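Local coordinates for hypothetical protein PA2218 (Pseudomonas aeruginosa, PDB 2HDW), which is uncharacterized but has an alpha/beta hydrolase fold and is probably a hydrolase, at residues S201-N215 with I312-A326. Sequence-based numbering, arbitrary orientation.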
# COMPACT_ATOMS: atom_id res chain seq x y z
N SER A 201 -2.64 7.44 3.76
CA SER A 201 -3.76 8.02 3.04
C SER A 201 -4.93 7.04 3.02
O SER A 201 -4.79 5.91 2.56
CB SER A 201 -3.35 8.38 1.61
OG SER A 201 -4.35 9.14 0.96
N THR A 202 -6.08 7.49 3.52
CA THR A 202 -7.30 6.67 3.56
C THR A 202 -6.96 5.21 3.90
O THR A 202 -7.37 4.27 3.21
CB THR A 202 -8.08 6.80 2.20
OG1 THR A 202 -9.39 6.25 2.34
CG2 THR A 202 -7.34 6.06 1.06
N MET A 203 -6.24 5.04 5.00
CA MET A 203 -5.76 3.74 5.45
C MET A 203 -6.77 2.73 5.99
O MET A 203 -7.89 3.07 6.39
CB MET A 203 -4.67 3.92 6.53
CG MET A 203 -5.19 4.24 7.95
SD MET A 203 -3.93 4.19 9.30
CE MET A 203 -3.90 2.45 9.72
N TYR A 204 -6.32 1.48 5.99
CA TYR A 204 -7.03 0.32 6.52
C TYR A 204 -5.94 -0.35 7.36
O TYR A 204 -4.76 -0.18 7.08
CB TYR A 204 -7.37 -0.69 5.43
CG TYR A 204 -8.76 -0.68 4.83
CD1 TYR A 204 -9.22 0.42 4.10
CD2 TYR A 204 -9.55 -1.83 4.86
CE1 TYR A 204 -10.43 0.37 3.41
CE2 TYR A 204 -10.77 -1.89 4.17
CZ TYR A 204 -11.19 -0.79 3.44
OH TYR A 204 -12.35 -0.87 2.70
N ASP A 205 -6.34 -1.08 8.39
CA ASP A 205 -5.39 -1.88 9.16
C ASP A 205 -5.90 -3.23 8.66
O ASP A 205 -6.94 -3.70 9.12
CB ASP A 205 -5.63 -1.75 10.67
CG ASP A 205 -4.89 -2.82 11.46
OD1 ASP A 205 -4.60 -3.89 10.89
OD2 ASP A 205 -4.61 -2.60 12.67
N MET A 206 -5.20 -3.84 7.70
CA MET A 206 -5.67 -5.11 7.16
C MET A 206 -5.85 -6.27 8.15
O MET A 206 -6.68 -7.15 7.92
CB MET A 206 -4.79 -5.56 5.98
CG MET A 206 -4.86 -4.65 4.73
SD MET A 206 -6.54 -4.21 4.12
CE MET A 206 -7.17 -5.87 3.79
N THR A 207 -5.08 -6.29 9.25
CA THR A 207 -5.25 -7.39 10.21
C THR A 207 -6.56 -7.18 10.96
O THR A 207 -7.27 -8.14 11.28
CB THR A 207 -4.07 -7.49 11.23
OG1 THR A 207 -4.02 -6.32 12.06
CG2 THR A 207 -2.75 -7.66 10.49
N ARG A 208 -6.89 -5.92 11.24
CA ARG A 208 -8.13 -5.62 11.93
C ARG A 208 -9.34 -5.93 11.06
O ARG A 208 -10.29 -6.56 11.51
CB ARG A 208 -8.17 -4.14 12.35
CG ARG A 208 -9.49 -3.71 12.99
CD ARG A 208 -9.52 -2.21 13.25
NE ARG A 208 -8.71 -1.84 14.41
CZ ARG A 208 -9.11 -1.94 15.67
NH1 ARG A 208 -10.33 -2.39 15.95
NH2 ARG A 208 -8.30 -1.60 16.66
N VAL A 209 -9.31 -5.51 9.80
CA VAL A 209 -10.46 -5.75 8.93
C VAL A 209 -10.70 -7.23 8.65
O VAL A 209 -11.84 -7.67 8.56
CB VAL A 209 -10.34 -4.97 7.59
CG1 VAL A 209 -9.30 -5.61 6.67
CG2 VAL A 209 -11.70 -4.93 6.91
N MET A 210 -9.63 -8.01 8.51
CA MET A 210 -9.80 -9.43 8.26
C MET A 210 -10.19 -10.21 9.52
O MET A 210 -10.84 -11.25 9.44
CB MET A 210 -8.53 -10.03 7.65
CG MET A 210 -8.44 -9.77 6.15
SD MET A 210 -7.32 -10.83 5.26
CE MET A 210 -6.12 -9.66 4.75
N SER A 211 -9.80 -9.68 10.67
CA SER A 211 -10.12 -10.32 11.94
C SER A 211 -11.49 -9.94 12.49
O SER A 211 -12.23 -10.80 12.99
CB SER A 211 -9.04 -9.99 12.98
OG SER A 211 -7.79 -10.51 12.58
N LYS A 212 -11.84 -8.66 12.38
CA LYS A 212 -13.12 -8.16 12.91
C LYS A 212 -14.13 -7.66 11.87
O LYS A 212 -15.24 -7.26 12.24
CB LYS A 212 -12.86 -7.03 13.91
CG LYS A 212 -11.92 -7.38 15.05
CD LYS A 212 -11.68 -6.17 15.94
CE LYS A 212 -10.82 -6.52 17.15
NZ LYS A 212 -10.52 -5.32 17.99
N GLY A 213 -13.77 -7.69 10.60
CA GLY A 213 -14.68 -7.20 9.57
C GLY A 213 -14.83 -5.69 9.68
O GLY A 213 -14.11 -5.04 10.45
N TYR A 214 -15.75 -5.11 8.91
CA TYR A 214 -15.96 -3.67 8.95
C TYR A 214 -16.71 -3.24 10.21
O TYR A 214 -17.79 -3.74 10.50
CB TYR A 214 -16.74 -3.21 7.70
CG TYR A 214 -15.89 -3.18 6.46
CD1 TYR A 214 -14.87 -2.24 6.31
CD2 TYR A 214 -16.10 -4.09 5.42
CE1 TYR A 214 -14.08 -2.20 5.16
CE2 TYR A 214 -15.31 -4.06 4.26
CZ TYR A 214 -14.31 -3.11 4.15
OH TYR A 214 -13.53 -3.06 3.01
N ASN A 215 -16.13 -2.30 10.94
CA ASN A 215 -16.73 -1.80 12.17
C ASN A 215 -17.02 -2.92 13.17
O ASN A 215 -18.09 -2.97 13.77
CB ASN A 215 -18.01 -1.04 11.84
CG ASN A 215 -17.75 0.27 11.13
OD1 ASN A 215 -17.21 1.22 11.72
ND2 ASN A 215 -18.11 0.34 9.85
N ILE A 312 -3.99 10.96 6.78
CA ILE A 312 -4.94 11.71 5.96
C ILE A 312 -6.15 10.85 5.63
O ILE A 312 -6.00 9.68 5.29
CB ILE A 312 -4.25 12.16 4.65
CG1 ILE A 312 -2.94 12.89 4.98
CG2 ILE A 312 -5.18 13.06 3.83
CD1 ILE A 312 -2.16 13.39 3.78
N HIS A 313 -7.35 11.41 5.73
CA HIS A 313 -8.55 10.62 5.45
C HIS A 313 -9.77 11.46 5.06
O HIS A 313 -10.00 12.55 5.59
CB HIS A 313 -8.91 9.77 6.68
CG HIS A 313 -9.40 8.39 6.33
ND1 HIS A 313 -8.73 7.25 6.71
CD2 HIS A 313 -10.46 7.98 5.59
CE1 HIS A 313 -9.35 6.19 6.22
NE2 HIS A 313 -10.40 6.61 5.54
N GLY A 314 -10.54 10.94 4.11
CA GLY A 314 -11.74 11.62 3.66
C GLY A 314 -12.81 11.60 4.73
O GLY A 314 -13.01 10.58 5.40
N GLU A 315 -13.50 12.72 4.88
CA GLU A 315 -14.57 12.89 5.86
C GLU A 315 -15.70 11.86 5.72
O GLU A 315 -16.21 11.34 6.72
CB GLU A 315 -15.17 14.29 5.72
CG GLU A 315 -16.28 14.63 6.71
CD GLU A 315 -17.27 15.65 6.16
OE1 GLU A 315 -16.97 16.30 5.14
OE2 GLU A 315 -18.36 15.81 6.75
N ARG A 316 -16.08 11.57 4.49
CA ARG A 316 -17.17 10.64 4.22
C ARG A 316 -16.74 9.20 3.98
O ARG A 316 -17.57 8.36 3.63
CB ARG A 316 -17.97 11.13 3.01
CG ARG A 316 -18.27 12.62 3.00
CD ARG A 316 -19.09 13.04 4.21
NE ARG A 316 -20.48 13.35 3.86
CZ ARG A 316 -21.34 12.47 3.35
NH1 ARG A 316 -20.96 11.22 3.12
NH2 ARG A 316 -22.59 12.84 3.10
N ALA A 317 -15.46 8.91 4.16
CA ALA A 317 -14.96 7.56 3.92
C ALA A 317 -15.49 6.55 4.94
O ALA A 317 -15.50 6.82 6.15
CB ALA A 317 -13.44 7.55 3.92
N HIS A 318 -15.93 5.40 4.45
CA HIS A 318 -16.44 4.33 5.30
C HIS A 318 -15.31 3.82 6.19
O HIS A 318 -15.53 3.23 7.25
CB HIS A 318 -16.92 3.16 4.44
CG HIS A 318 -15.81 2.48 3.69
ND1 HIS A 318 -15.18 3.05 2.60
CD2 HIS A 318 -15.18 1.30 3.92
CE1 HIS A 318 -14.21 2.25 2.19
NE2 HIS A 318 -14.19 1.18 2.97
N SER A 319 -14.09 4.06 5.73
CA SER A 319 -12.89 3.60 6.41
C SER A 319 -12.23 4.64 7.31
O SER A 319 -11.17 4.39 7.88
CB SER A 319 -11.87 3.17 5.37
OG SER A 319 -11.69 4.24 4.46
N ARG A 320 -12.84 5.81 7.44
CA ARG A 320 -12.24 6.86 8.26
C ARG A 320 -11.89 6.40 9.66
O ARG A 320 -10.90 6.86 10.24
CB ARG A 320 -13.15 8.08 8.34
CG ARG A 320 -12.48 9.27 9.03
CD ARG A 320 -13.40 10.47 9.11
NE ARG A 320 -14.55 10.20 9.97
CZ ARG A 320 -15.54 11.06 10.19
NH1 ARG A 320 -15.53 12.25 9.60
NH2 ARG A 320 -16.55 10.72 10.99
N TYR A 321 -12.68 5.49 10.22
CA TYR A 321 -12.43 5.04 11.58
C TYR A 321 -11.06 4.37 11.76
O TYR A 321 -10.50 4.42 12.85
CB TYR A 321 -13.55 4.11 12.05
CG TYR A 321 -13.53 2.71 11.50
CD1 TYR A 321 -12.91 1.68 12.20
CD2 TYR A 321 -14.19 2.40 10.31
CE1 TYR A 321 -12.96 0.37 11.74
CE2 TYR A 321 -14.24 1.09 9.84
CZ TYR A 321 -13.62 0.08 10.56
OH TYR A 321 -13.68 -1.21 10.12
N PHE A 322 -10.53 3.75 10.71
CA PHE A 322 -9.21 3.11 10.82
C PHE A 322 -8.14 4.12 11.23
O PHE A 322 -7.29 3.83 12.08
CB PHE A 322 -8.80 2.44 9.51
CG PHE A 322 -9.56 1.18 9.20
CD1 PHE A 322 -9.51 0.10 10.07
CD2 PHE A 322 -10.31 1.07 8.03
CE1 PHE A 322 -10.20 -1.09 9.78
CE2 PHE A 322 -11.00 -0.11 7.73
CZ PHE A 322 -10.94 -1.19 8.61
N SER A 323 -8.17 5.30 10.61
CA SER A 323 -7.20 6.35 10.93
C SER A 323 -7.44 6.92 12.32
O SER A 323 -6.50 7.35 13.00
CB SER A 323 -7.28 7.48 9.90
OG SER A 323 -6.87 7.03 8.63
N GLU A 324 -8.71 6.95 12.74
CA GLU A 324 -9.06 7.47 14.05
C GLU A 324 -8.52 6.54 15.13
O GLU A 324 -8.09 7.00 16.19
CB GLU A 324 -10.57 7.61 14.17
CG GLU A 324 -11.15 8.54 13.13
CD GLU A 324 -12.65 8.68 13.23
OE1 GLU A 324 -13.33 7.64 13.40
OE2 GLU A 324 -13.16 9.82 13.13
N THR A 325 -8.53 5.24 14.84
CA THR A 325 -8.02 4.24 15.77
C THR A 325 -6.49 4.37 15.82
O THR A 325 -5.90 4.41 16.90
CB THR A 325 -8.40 2.80 15.32
OG1 THR A 325 -9.81 2.60 15.49
CG2 THR A 325 -7.66 1.75 16.14
N ALA A 326 -5.86 4.45 14.65
CA ALA A 326 -4.41 4.57 14.58
C ALA A 326 -3.94 5.87 15.24
O ALA A 326 -2.95 5.88 15.97
CB ALA A 326 -3.95 4.51 13.13
O HOH W 1 -10.62 8.78 2.28
O HOH W 2 -4.92 7.46 6.60
O HOH W 3 -12.48 -3.18 11.51
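Phe-322 is the bump that fills the hollow between Met-203 and Val-209. With CG anti to its own carbonyl carbon (chi1 -73°), the ring leaves helix 320-329 and enters the bend before helix 206-212. The Tyr-204 ring lies against one face of it as an offset stack, planes 27° apart, with CD2 of Tyr-204 3.6 Å from CE2 of Phe-322. CA of Tyr-204 and N of Asp-205 cover part of the same face. CD of Arg-208 sits at the ring edge, and CB of Val-209 meets CZ. CZ of Tyr-321 lies over the rim of the opposite face. The Tyr-321 OH accepts a nearly straight bond from N of Asn-215 (2.8 Å, 178°), while OD1 of Asn-215 sits over the Tyr-321 ring. Tyr-204 OH and His-318 NE2 share a hydrogen bond of 2.8 Å at the imidazole edge. The same hydroxyl also bonds Tyr-214 OH and Tyr-263 OH. The Met-203 side chain packs on helix 320-329 instead: CG rests on OG of Ser-323, and SD on CB of Ala-326. The His-313 ring is sandwiched between CA of Thr-202 and CA of Arg-320, and an ND1 to Ser-323 OG hydrogen bond holds its edge. Parallel strands 197-201 and 309-314 lie side by side in the central alpha/beta hydrolase sheet; just past the first, Thr-202 N bonds Ile-312 O (2.8 Å). The contact joins their ends and the helices that follow. Strand 334-339 flanks 309-314, and helix 289-292 packs against helix 206-212.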